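PDB 7D5M: oxidoreductase from Azotobacter vinelandii, which binds NAD and, as a homolog of inositol dehydrogenase in the Gfo/Idh/MocA family, probably catalyses NAD-dependent oxidation of a polyol or sugar-like substrate. Local coordinates for residues Val140-Ala145 and Pro210-Glu215; Ala145-Ile150 and Phe330-Asn335; His288-Ala293 and Leu304-Gly309. One frame throughout, in Å; residues are numbered along the deposited sequence.

Contact 1 of 3, residues Val140-Ala145 and Pro210-Glu215; sequences VTYGYA and PLYLSE. With NAD (nicotinamide-adenine-dinucleotide), chain B.
Tyr-212 lays the root of its ring over one face of Tyr-142, and this aromatic pair carries the contact. The planes are nearly parallel, 15° apart, but slid so far that the rings barely overlap; the methylene of Tyr-212 fills the middle instead, its CB 3.8 Å from the Tyr-142 ring centroid in a CH-pi contact. With CG anti to the backbone N (chi1 -179°), the Tyr-212 ring is carried out from its helix until its CD2 lies 3.4 Å from Tyr-142 CB. Ala-145 then meets the rim of the same ring, its CB in the ring plane and 3.5 Å from CE2. The small methyl suits this place, letting the loop come close to the helix. Beside this closely packed pair the packing is slacker: Leu-213 reaches across with one branch, its CD2 3.8 Å from Ala-145 CA and 4.2 Å from Tyr-144 CB. Tyr-212 and Ala-145 keep some exposure, whereas Tyr-142, Tyr-144 and Leu-213 are buried. A serine in place of Tyr-212 would probably leave one face of Tyr-142 and the methyl of Ala-145 without their cover, opening a gap between loop and helix. No hydrogen bond crosses here, as suits a surface of rings and methyls. On the cofactor side, Thr-141 sets its carbonyl O 2.8 Å from O7N of the nicotinamide amide, while its hydroxyl is hydrogen-bonded to Glu-114. The loop leaves the last strand of the parallel sheet, at the nicotinamide end of a Rossmann-fold NAD site, and packs on helix 202-217 of the C-terminal domain.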
loop_
_atom_site.group_PDB
_atom_site.type_symbol
_atom_site.label_atom_id
_atom_site.label_comp_id
_atom_site.label_asym_id
_atom_site.label_seq_id
_atom_site.Cartn_x
_atom_site.Cartn_y
_atom_site.Cartn_z
ATOM N N VAL A 140 10.187 16.195 -27.695
ATOM C CA VAL A 140 8.980 16.676 -26.972
ATOM C C VAL A 140 9.036 16.101 -25.554
ATOM O O VAL A 140 9.320 14.904 -25.403
ATOM C CB VAL A 140 7.691 16.319 -27.729
ATOM C CG1 VAL A 140 6.455 16.792 -26.995
ATOM C CG2 VAL A 140 7.717 16.889 -29.135
ATOM N N THR A 141 8.807 16.932 -24.537
ATOM C CA THR A 141 9.097 16.552 -23.124
ATOM C C THR A 141 7.914 15.778 -22.539
ATOM O O THR A 141 7.351 16.204 -21.504
ATOM C CB THR A 141 9.586 17.758 -22.312
ATOM O OG1 THR A 141 8.893 18.925 -22.722
ATOM C CG2 THR A 141 11.061 18.022 -22.499
ATOM N N TYR A 142 7.616 14.614 -23.124
ATOM C CA TYR A 142 6.806 13.553 -22.477
ATOM C C TYR A 142 7.716 12.850 -21.462
ATOM O O TYR A 142 8.173 11.721 -21.698
ATOM C CB TYR A 142 6.239 12.598 -23.524
ATOM C CG TYR A 142 5.124 13.170 -24.360
ATOM C CD1 TYR A 142 3.919 13.555 -23.790
ATOM C CD2 TYR A 142 5.253 13.283 -25.735
ATOM C CE1 TYR A 142 2.879 14.054 -24.560
ATOM C CE2 TYR A 142 4.224 13.775 -26.519
ATOM C CZ TYR A 142 3.029 14.152 -25.933
ATOM O OH TYR A 142 1.996 14.638 -26.686
ATOM N N GLY A 143 8.020 13.561 -20.381
ATOM C CA GLY A 143 9.142 13.282 -19.476
ATOM C C GLY A 143 8.979 11.944 -18.783
ATOM O O GLY A 143 9.996 11.308 -18.506
ATOM N N TYR A 144 7.741 11.522 -18.520
ATOM C CA TYR A 144 7.477 10.276 -17.752
ATOM C C TYR A 144 8.006 9.075 -18.535
ATOM O O TYR A 144 8.314 8.045 -17.934
ATOM C CB TYR A 144 5.989 10.143 -17.429
ATOM C CG TYR A 144 5.475 11.327 -16.657
ATOM C CD1 TYR A 144 5.737 11.457 -15.301
ATOM C CD2 TYR A 144 4.818 12.368 -17.298
ATOM C CE1 TYR A 144 5.305 12.560 -14.585
ATOM C CE2 TYR A 144 4.384 13.483 -16.595
ATOM C CZ TYR A 144 4.636 13.581 -15.238
ATOM O OH TYR A 144 4.226 14.667 -14.527
ATOM N N ALA A 145 8.143 9.217 -19.854
ATOM C CA ALA A 145 8.587 8.129 -20.752
ATOM C C ALA A 145 10.077 7.826 -20.529
ATOM O O ALA A 145 10.558 6.784 -21.035
ATOM C CB ALA A 145 8.295 8.513 -22.176
ATOM N N PRO A 210 -0.207 9.984 -20.198
ATOM C CA PRO A 210 -0.366 8.530 -20.201
ATOM C C PRO A 210 -0.710 7.996 -21.603
ATOM O O PRO A 210 -0.381 6.866 -21.893
ATOM C CB PRO A 210 -1.471 8.271 -19.166
ATOM C CG PRO A 210 -2.230 9.587 -19.082
ATOM C CD PRO A 210 -1.182 10.657 -19.328
ATOM N N LEU A 211 -1.331 8.817 -22.456
ATOM C CA LEU A 211 -1.550 8.444 -23.885
ATOM C C LEU A 211 -0.191 8.145 -24.525
ATOM O O LEU A 211 -0.031 7.076 -25.142
ATOM C CB LEU A 211 -2.266 9.565 -24.643
ATOM C CG LEU A 211 -2.563 9.226 -26.103
ATOM C CD1 LEU A 211 -3.791 8.342 -26.201
ATOM C CD2 LEU A 211 -2.726 10.484 -26.931
ATOM N N TYR A 212 0.780 9.032 -24.347
ATOM C CA TYR A 212 2.129 8.812 -24.918
ATOM C C TYR A 212 2.755 7.548 -24.310
ATOM O O TYR A 212 3.341 6.753 -25.054
ATOM C CB TYR A 212 3.061 10.015 -24.767
ATOM C CG TYR A 212 4.392 9.690 -25.389
ATOM C CD1 TYR A 212 4.487 9.502 -26.762
ATOM C CD2 TYR A 212 5.529 9.488 -24.621
ATOM C CE1 TYR A 212 5.683 9.136 -27.355
ATOM C CE2 TYR A 212 6.734 9.122 -25.203
ATOM C CZ TYR A 212 6.813 8.954 -26.576
ATOM O OH TYR A 212 7.991 8.615 -27.180
ATOM N N LEU A 213 2.613 7.324 -23.000
ATOM C CA LEU A 213 3.119 6.068 -22.393
ATOM C C LEU A 213 2.508 4.868 -23.128
ATOM O O LEU A 213 3.248 3.928 -23.398
ATOM C CB LEU A 213 2.816 6.028 -20.895
ATOM C CG LEU A 213 3.473 7.131 -20.071
ATOM C CD1 LEU A 213 3.134 6.958 -18.603
ATOM C CD2 LEU A 213 4.988 7.157 -20.268
ATOM N N SER A 214 1.216 4.890 -23.462
ATOM C CA SER A 214 0.579 3.746 -24.170
ATOM C C SER A 214 1.200 3.583 -25.562
ATOM O O SER A 214 1.327 2.435 -26.016
ATOM C CB SER A 214 -0.916 3.869 -24.249
ATOM O OG SER A 214 -1.287 4.809 -25.244
ATOM N N GLU A 215 1.597 4.680 -26.207
ATOM C CA GLU A 215 2.208 4.628 -27.567
ATOM C C GLU A 215 3.617 4.029 -27.481
ATOM O O GLU A 215 4.011 3.295 -28.401
ATOM C CB GLU A 215 2.220 6.014 -28.210
ATOM C CG GLU A 215 0.821 6.523 -28.484
ATOM C CD GLU A 215 0.736 7.875 -29.165
ATOM O OE1 GLU A 215 1.785 8.384 -29.615
ATOM O OE2 GLU A 215 -0.400 8.407 -29.254
HETATM P PA NAD B . 4.665 29.193 -16.547
HETATM O O1A NAD B . 3.604 30.216 -16.810
HETATM O O2A NAD B . 4.910 28.690 -15.160
HETATM O O5B NAD B . 6.049 29.728 -17.161
HETATM C C5B NAD B . 6.111 30.504 -18.398
HETATM C C4B NAD B . 7.499 31.087 -18.506
HETATM O O4B NAD B . 7.746 31.548 -19.860
HETATM C C3B NAD B . 7.766 32.306 -17.614
HETATM O O3B NAD B . 9.124 32.308 -17.200
HETATM C C2B NAD B . 7.448 33.467 -18.563
HETATM O O2B NAD B . 8.031 34.699 -18.203
HETATM C C1B NAD B . 8.079 32.922 -19.836
HETATM N N9A NAD B . 7.585 33.511 -21.071
HETATM C C8A NAD B . 6.273 33.711 -21.410
HETATM N N7A NAD B . 6.119 34.193 -22.618
HETATM C C5A NAD B . 7.408 34.299 -23.116
HETATM C C6A NAD B . 7.905 34.734 -24.361
HETATM N N6A NAD B . 7.128 35.132 -25.371
HETATM N N1A NAD B . 9.249 34.703 -24.538
HETATM C C2A NAD B . 10.019 34.295 -23.518
HETATM N N3A NAD B . 9.663 33.850 -22.311
HETATM C C4A NAD B . 8.325 33.878 -22.171
HETATM O O3 NAD B . 4.385 27.888 -17.462
HETATM P PN NAD B . 4.834 26.348 -17.217
HETATM O O1N NAD B . 3.848 25.674 -16.304
HETATM O O2N NAD B . 6.287 26.325 -16.848
HETATM O O5D NAD B . 4.629 25.714 -18.674
HETATM C C5D NAD B . 5.354 26.183 -19.812
HETATM C C4D NAD B . 5.190 25.134 -20.877
HETATM O O4D NAD B . 5.658 23.864 -20.355
HETATM C C3D NAD B . 3.738 24.894 -21.307
HETATM O O3D NAD B . 3.698 24.586 -22.689
HETATM C C2D NAD B . 3.315 23.698 -20.446
HETATM O O2D NAD B . 2.269 22.932 -21.026
HETATM C C1D NAD B . 4.618 22.898 -20.421
HETATM N N1N NAD B . 4.761 21.975 -19.253
HETATM C C2N NAD B . 5.092 20.656 -19.480
HETATM C C3N NAD B . 5.184 19.753 -18.420
HETATM C C7N NAD B . 5.706 18.367 -18.732
HETATM O O7N NAD B . 6.263 18.171 -19.818
HETATM N N7N NAD B . 5.567 17.430 -17.800
HETATM C C4N NAD B . 4.812 20.174 -17.139
HETATM C C5N NAD B . 4.463 21.508 -16.930
HETATM C C6N NAD B . 4.592 22.405 -17.967
#

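Contact 2 of 3, residues Ala145-Ile150 and Phe330-Asn335; sequences AGHQLI and FEAWSN. With NAD (nicotinamide-adenine-dinucleotide), chain B.
Gly-146 lies directly against Ala-332, their CA atoms 3.7 Å apart, and the glycine CA makes a CA-H...O contact of 3.3 Å with Ala-332 O. A side chain on Gly-146 would run into that carbonyl, which explains the choice of glycine. Next to it, the methyl of Ala-332 sits over the middle of the His-147 imidazole: CB is 3.5 Å from the ring centroid and only 6° off its normal, a CH-pi contact. His-147 has CG anti to its carbonyl carbon (chi1 -79°), which swings the ring back toward the helix although its CB starts away from it. One hydrogen bond joins the segments, from Asn-335 ND2 to Gly-146 O, 3.0 Å long and nearly straight at 167°, the acceptor lying in the plane of the asparagine amide. Gln-148 OE1 lies 3.3 Å from the same Asn-335 ND2, the two amides almost perpendicular.

In the next shell, Arg-320 donates to Asn-335 OD1, so both ends of this amide are engaged, which probably fixes its rotation. Gln-148 NE2 is hydrogen-bonded to Asp-319 and Glu-327, while the His-147 ring also meets Trp-284. One residue along the helix, Trp-333, whose CB points away from the loop, places CZ2 3.6 Å from O7N of NAD, the nicotinamide amide carbon lying near the plane of the indole at its edge. The start of helix 329-349, from the C-terminal domain, thus packs on the lead-in to helix 148-158 and brings Trp-333 to the nicotinamide end of the Rossmann-fold NAD pocket.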
loop_
_atom_site.group_PDB
_atom_site.type_symbol
_atom_site.label_atom_id
_atom_site.label_comp_id
_atom_site.label_asym_id
_atom_site.label_seq_id
_atom_site.Cartn_x
_atom_site.Cartn_y
_atom_site.Cartn_z
ATOM N N ALA A 145 8.143 9.217 -19.854
ATOM C CA ALA A 145 8.587 8.129 -20.752
ATOM C C ALA A 145 10.077 7.826 -20.529
ATOM O O ALA A 145 10.558 6.784 -21.035
ATOM C CB ALA A 145 8.295 8.513 -22.176
ATOM N N GLY A 146 10.788 8.691 -19.802
ATOM C CA GLY A 146 12.190 8.485 -19.415
ATOM C C GLY A 146 12.373 7.458 -18.311
ATOM O O GLY A 146 13.528 7.040 -18.072
ATOM N N HIS A 147 11.311 7.083 -17.590
ATOM C CA HIS A 147 11.404 6.080 -16.495
ATOM C C HIS A 147 11.697 4.699 -17.092
ATOM O O HIS A 147 10.940 4.268 -17.993
ATOM C CB HIS A 147 10.149 6.089 -15.623
ATOM C CG HIS A 147 10.136 7.215 -14.644
ATOM N ND1 HIS A 147 9.198 8.229 -14.691
ATOM C CD2 HIS A 147 10.948 7.500 -13.602
ATOM C CE1 HIS A 147 9.439 9.087 -13.718
ATOM N NE2 HIS A 147 10.493 8.664 -13.040
ATOM N N GLN A 148 12.756 4.042 -16.601
ATOM C CA GLN A 148 13.240 2.722 -17.092
ATOM C C GLN A 148 12.081 1.728 -17.223
ATOM O O GLN A 148 12.093 0.918 -18.173
ATOM C CB GLN A 148 14.284 2.129 -16.141
ATOM C CG GLN A 148 15.640 2.834 -16.170
ATOM C CD GLN A 148 15.747 4.028 -15.250
ATOM O OE1 GLN A 148 15.052 5.032 -15.412
ATOM N NE2 GLN A 148 16.677 3.961 -14.312
ATOM N N LEU A 149 11.122 1.724 -16.293
ATOM C CA LEU A 149 10.136 0.612 -16.276
ATOM C C LEU A 149 9.106 0.774 -17.394
ATOM O O LEU A 149 8.392 -0.210 -17.661
ATOM C CB LEU A 149 9.491 0.495 -14.896
ATOM C CG LEU A 149 10.408 -0.092 -13.829
ATOM C CD1 LEU A 149 9.739 -0.023 -12.471
ATOM C CD2 LEU A 149 10.802 -1.529 -14.164
ATOM N N ILE A 150 9.049 1.937 -18.058
ATOM C CA ILE A 150 8.204 2.092 -19.276
ATOM C C ILE A 150 8.785 1.185 -20.374
ATOM O O ILE A 150 8.003 0.455 -21.007
ATOM C CB ILE A 150 8.070 3.560 -19.717
ATOM C CG1 ILE A 150 7.560 4.465 -18.592
ATOM C CG2 ILE A 150 7.187 3.666 -20.946
ATOM C CD1 ILE A 150 6.261 3.997 -17.955
ATOM N N PHE A 330 13.366 13.598 -12.236
ATOM C CA PHE A 330 14.572 14.279 -12.784
ATOM C C PHE A 330 15.419 13.277 -13.577
ATOM O O PHE A 330 15.984 13.657 -14.622
ATOM C CB PHE A 330 15.364 15.011 -11.701
ATOM C CG PHE A 330 14.678 16.271 -11.240
ATOM C CD1 PHE A 330 14.906 17.480 -11.874
ATOM C CD2 PHE A 330 13.779 16.236 -10.182
ATOM C CE1 PHE A 330 14.265 18.637 -11.449
ATOM C CE2 PHE A 330 13.134 17.394 -9.765
ATOM C CZ PHE A 330 13.372 18.588 -10.410
ATOM N N GLU A 331 15.480 12.028 -13.126
ATOM C CA GLU A 331 16.222 10.968 -13.856
ATOM C C GLU A 331 15.509 10.691 -15.184
ATOM O O GLU A 331 16.186 10.605 -16.214
ATOM C CB GLU A 331 16.352 9.702 -13.012
ATOM C CG GLU A 331 17.459 9.811 -11.981
ATOM C CD GLU A 331 17.243 10.872 -10.918
ATOM O OE1 GLU A 331 18.016 11.874 -10.905
ATOM O OE2 GLU A 331 16.299 10.721 -10.123
ATOM N N ALA A 332 14.188 10.537 -15.149
ATOM C CA ALA A 332 13.365 10.317 -16.362
ATOM C C ALA A 332 13.674 11.435 -17.371
ATOM O O ALA A 332 13.952 11.143 -18.557
ATOM C CB ALA A 332 11.901 10.273 -16.005
ATOM N N TRP A 333 13.639 12.689 -16.932
ATOM C CA TRP A 333 13.897 13.829 -17.853
ATOM C C TRP A 333 15.345 13.807 -18.346
ATOM O O TRP A 333 15.570 14.151 -19.527
ATOM C CB TRP A 333 13.576 15.161 -17.194
ATOM C CG TRP A 333 12.134 15.526 -17.252
ATOM C CD1 TRP A 333 11.064 14.864 -16.720
ATOM C CD2 TRP A 333 11.615 16.707 -17.877
ATOM N NE1 TRP A 333 9.911 15.554 -16.982
ATOM C CE2 TRP A 333 10.220 16.688 -17.686
ATOM C CE3 TRP A 333 12.200 17.765 -18.584
ATOM C CZ2 TRP A 333 9.395 17.696 -18.187
ATOM C CZ3 TRP A 333 11.384 18.762 -19.068
ATOM C CH2 TRP A 333 9.997 18.714 -18.882
ATOM N N SER A 334 16.289 13.463 -17.473
ATOM C CA SER A 334 17.730 13.339 -17.830
ATOM C C SER A 334 17.912 12.248 -18.893
ATOM O O SER A 334 18.747 12.435 -19.800
ATOM C CB SER A 334 18.589 13.082 -16.627
ATOM O OG SER A 334 18.458 14.137 -15.685
ATOM N N ASN A 335 17.157 11.155 -18.788
ATOM C CA ASN A 335 17.204 10.024 -19.744
ATOM C C ASN A 335 16.712 10.485 -21.122
ATOM O O ASN A 335 17.286 10.044 -22.123
ATOM C CB ASN A 335 16.429 8.824 -19.199
ATOM C CG ASN A 335 17.088 8.271 -17.960
ATOM O OD1 ASN A 335 18.295 8.449 -17.783
ATOM N ND2 ASN A 335 16.316 7.603 -17.110
HETATM P PA NAD B . 4.665 29.193 -16.547
HETATM O O1A NAD B . 3.604 30.216 -16.810
HETATM O O2A NAD B . 4.910 28.690 -15.160
HETATM O O5B NAD B . 6.049 29.728 -17.161
HETATM C C5B NAD B . 6.111 30.504 -18.398
HETATM C C4B NAD B . 7.499 31.087 -18.506
HETATM O O4B NAD B . 7.746 31.548 -19.860
HETATM C C3B NAD B . 7.766 32.306 -17.614
HETATM O O3B NAD B . 9.124 32.308 -17.200
HETATM C C2B NAD B . 7.448 33.467 -18.563
HETATM O O2B NAD B . 8.031 34.699 -18.203
HETATM C C1B NAD B . 8.079 32.922 -19.836
HETATM N N9A NAD B . 7.585 33.511 -21.071
HETATM C C8A NAD B . 6.273 33.711 -21.410
HETATM N N7A NAD B . 6.119 34.193 -22.618
HETATM C C5A NAD B . 7.408 34.299 -23.116
HETATM C C6A NAD B . 7.905 34.734 -24.361
HETATM N N6A NAD B . 7.128 35.132 -25.371
HETATM N N1A NAD B . 9.249 34.703 -24.538
HETATM C C2A NAD B . 10.019 34.295 -23.518
HETATM N N3A NAD B . 9.663 33.850 -22.311
HETATM C C4A NAD B . 8.325 33.878 -22.171
HETATM O O3 NAD B . 4.385 27.888 -17.462
HETATM P PN NAD B . 4.834 26.348 -17.217
HETATM O O1N NAD B . 3.848 25.674 -16.304
HETATM O O2N NAD B . 6.287 26.325 -16.848
HETATM O O5D NAD B . 4.629 25.714 -18.674
HETATM C C5D NAD B . 5.354 26.183 -19.812
HETATM C C4D NAD B . 5.190 25.134 -20.877
HETATM O O4D NAD B . 5.658 23.864 -20.355
HETATM C C3D NAD B . 3.738 24.894 -21.307
HETATM O O3D NAD B . 3.698 24.586 -22.689
HETATM C C2D NAD B . 3.315 23.698 -20.446
HETATM O O2D NAD B . 2.269 22.932 -21.026
HETATM C C1D NAD B . 4.618 22.898 -20.421
HETATM N N1N NAD B . 4.761 21.975 -19.253
HETATM C C2N NAD B . 5.092 20.656 -19.480
HETATM C C3N NAD B . 5.184 19.753 -18.420
HETATM C C7N NAD B . 5.706 18.367 -18.732
HETATM O O7N NAD B . 6.263 18.171 -19.818
HETATM N N7N NAD B . 5.567 17.430 -17.800
HETATM C C4N NAD B . 4.812 20.174 -17.139
HETATM C C5N NAD B . 4.463 21.508 -16.930
HETATM C C6N NAD B . 4.592 22.405 -17.967
#

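Contact 3 of 3, residues His288-Ala293 and Leu304-Gly309; sequences HPNQLA and LERGMG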
loop_
_atom_site.group_PDB
_atom_site.type_symbol
_atom_site.label_atom_id
_atom_site.label_comp_id
_atom_site.label_asym_id
_atom_site.label_seq_id
_atom_site.Cartn_x
_atom_site.Cartn_y
_atom_site.Cartn_z
ATOM N N HIS A 288 5.060 6.576 -7.885
ATOM C CA HIS A 288 5.947 5.476 -7.442
ATOM C C HIS A 288 6.570 4.865 -8.686
ATOM O O HIS A 288 6.280 3.735 -9.033
ATOM C CB HIS A 288 5.146 4.523 -6.565
ATOM C CG HIS A 288 4.630 5.228 -5.355
ATOM N ND1 HIS A 288 5.454 5.576 -4.317
ATOM C CD2 HIS A 288 3.416 5.736 -5.066
ATOM C CE1 HIS A 288 4.756 6.219 -3.402
ATOM N NE2 HIS A 288 3.495 6.326 -3.833
ATOM N N PRO A 289 7.450 5.611 -9.380
ATOM C CA PRO A 289 7.851 5.263 -10.741
ATOM C C PRO A 289 8.849 4.103 -10.808
ATOM O O PRO A 289 9.049 3.585 -11.886
ATOM C CB PRO A 289 8.510 6.561 -11.225
ATOM C CG PRO A 289 9.141 7.115 -9.979
ATOM C CD PRO A 289 8.126 6.827 -8.889
ATOM N N ASN A 290 9.399 3.691 -9.664
ATOM C CA ASN A 290 10.457 2.652 -9.582
ATOM C C ASN A 290 9.863 1.251 -9.434
ATOM O O ASN A 290 10.655 0.317 -9.319
ATOM C CB ASN A 290 11.423 2.962 -8.441
ATOM C CG ASN A 290 12.010 4.344 -8.599
ATOM O OD1 ASN A 290 12.554 4.674 -9.655
ATOM N ND2 ASN A 290 11.886 5.159 -7.560
ATOM N N GLN A 291 8.533 1.114 -9.439
ATOM C CA GLN A 291 7.844 -0.197 -9.357
ATOM C C GLN A 291 6.907 -0.350 -10.551
ATOM O O GLN A 291 6.391 0.665 -11.061
ATOM C CB GLN A 291 7.086 -0.352 -8.040
ATOM C CG GLN A 291 8.017 -0.508 -6.842
ATOM C CD GLN A 291 8.532 0.816 -6.334
ATOM O OE1 GLN A 291 7.781 1.785 -6.236
ATOM N NE2 GLN A 291 9.811 0.866 -5.988
ATOM N N LEU A 292 6.719 -1.586 -10.984
ATOM C CA LEU A 292 5.759 -1.934 -12.055
ATOM C C LEU A 292 5.017 -3.198 -11.626
ATOM O O LEU A 292 5.680 -4.237 -11.402
ATOM C CB LEU A 292 6.523 -2.128 -13.363
ATOM C CG LEU A 292 5.672 -2.553 -14.562
ATOM C CD1 LEU A 292 4.810 -1.403 -15.043
ATOM C CD2 LEU A 292 6.566 -3.056 -15.679
ATOM N N ALA A 293 3.702 -3.093 -11.438
ATOM C CA ALA A 293 2.840 -4.243 -11.086
ATOM C C ALA A 293 2.786 -5.182 -12.287
ATOM O O ALA A 293 2.592 -4.691 -13.403
ATOM C CB ALA A 293 1.450 -3.799 -10.703
ATOM N N LEU A 304 7.723 -5.540 -10.116
ATOM C CA LEU A 304 9.061 -5.450 -10.740
ATOM C C LEU A 304 9.699 -4.149 -10.257
ATOM O O LEU A 304 9.003 -3.119 -10.259
ATOM C CB LEU A 304 8.941 -5.454 -12.262
ATOM C CG LEU A 304 8.057 -6.535 -12.870
ATOM C CD1 LEU A 304 8.201 -6.540 -14.381
ATOM C CD2 LEU A 304 8.379 -7.905 -12.317
ATOM N N GLU A 305 10.972 -4.211 -9.885
ATOM C CA GLU A 305 11.727 -3.081 -9.298
ATOM C C GLU A 305 12.775 -2.589 -10.288
ATOM O O GLU A 305 13.490 -3.426 -10.868
ATOM C CB GLU A 305 12.396 -3.520 -7.999
ATOM C CG GLU A 305 11.423 -3.620 -6.843
ATOM C CD GLU A 305 11.224 -2.353 -6.029
ATOM O OE1 GLU A 305 11.920 -1.355 -6.292
ATOM O OE2 GLU A 305 10.361 -2.379 -5.114
ATOM N N ARG A 306 12.889 -1.270 -10.415
ATOM C CA ARG A 306 13.979 -0.604 -11.167
ATOM C C ARG A 306 15.319 -1.197 -10.737
ATOM O O ARG A 306 15.552 -1.362 -9.507
ATOM C CB ARG A 306 13.985 0.894 -10.872
ATOM C CG ARG A 306 14.931 1.708 -11.738
ATOM C CD ARG A 306 15.206 3.063 -11.103
ATOM N NE ARG A 306 15.895 2.976 -9.824
ATOM C CZ ARG A 306 17.182 2.670 -9.656
ATOM N NH1 ARG A 306 17.954 2.390 -10.700
ATOM N NH2 ARG A 306 17.695 2.637 -8.438
ATOM N N GLY A 307 16.192 -1.479 -11.702
ATOM C CA GLY A 307 17.595 -1.831 -11.419
ATOM C C GLY A 307 17.825 -3.315 -11.167
ATOM O O GLY A 307 18.992 -3.691 -10.956
ATOM N N MET A 308 16.796 -4.160 -11.210
ATOM C CA MET A 308 16.970 -5.600 -10.881
ATOM C C MET A 308 17.356 -6.403 -12.129
ATOM O O MET A 308 16.904 -6.077 -13.237
ATOM C CB MET A 308 15.715 -6.185 -10.237
ATOM C CG MET A 308 15.488 -5.666 -8.831
ATOM S SD MET A 308 16.821 -6.055 -7.666
ATOM C CE MET A 308 16.438 -7.771 -7.323
ATOM N N GLY A 309 18.146 -7.458 -11.923
ATOM C CA GLY A 309 18.736 -8.270 -13.008
ATOM C C GLY A 309 17.717 -9.037 -13.836
ATOM O O GLY A 309 18.058 -9.437 -14.965
#
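Arg-306 and Asn-290 meet where the hairpin pair ends, their side chains side by side. Along the arginine, CB lies 3.7 Å from Asn-290 O and CD comes 3.4 Å from Asn-290 OD1. With CG anti to the backbone N (chi1 -172°), the chain runs out, then bends at chi3; NE stays 3.8 Å from OD1, which lies at the guanidinium edge, near its plane. Beyond it NH1 forms a salt bridge with Asp-319 and NH2 is hydrogen-bonded to His-325 O, an arginine's several N-H groups suiting more than one acceptor. Asn-290 ND2 turns to Glu-327 O. Arg-306 N gives Asn-290 O a straight bond of 3.0 Å, and further along the strands Leu-292 and Leu-304 form an antiparallel hydrogen-bonded pair. On one face of the sheet Gln-291 and Glu-305 form a non-hydrogen-bonded pair, Gln-291 NE2 donating a hydrogen bond of 3.1 Å to Glu-305 OE1 from above the carboxylate plane. Two leucines suit the opposite face, where Leu-292 CD2 and Leu-304 CD1 lie 4.1 Å apart and helix 148-158 packs against them. Strands 291-296 and 301-305 make the hairpin at one edge of the large mixed sheet, 291-296 pairing inward with strand 280-285.

Contacts 1 and 2 use successive stretches of the chain after strand 138-140, sharing Ala-145; their centres lie 10 Å apart, and both touch the nicotinamide end of NAD. They also pack together, Gly-143 O lying 3.3 Å from Ala-332 CB and Thr-141 CG2 3.5 Å from Trp-333 CZ3. Contact 3 is nested in the long loop that contact 2 closes, with centres 12 Å apart; the two meet where Leu-149 CD1 lies 3.3 Å from Asn-290 C and His-147 NE2 3.4 Å from Pro-289 CB. From contact 1 the hairpin is separated by about 7 Å between nearest atoms. The series runs from the cofactor pocket outward to the sheet edge, which meets neighbouring subunits.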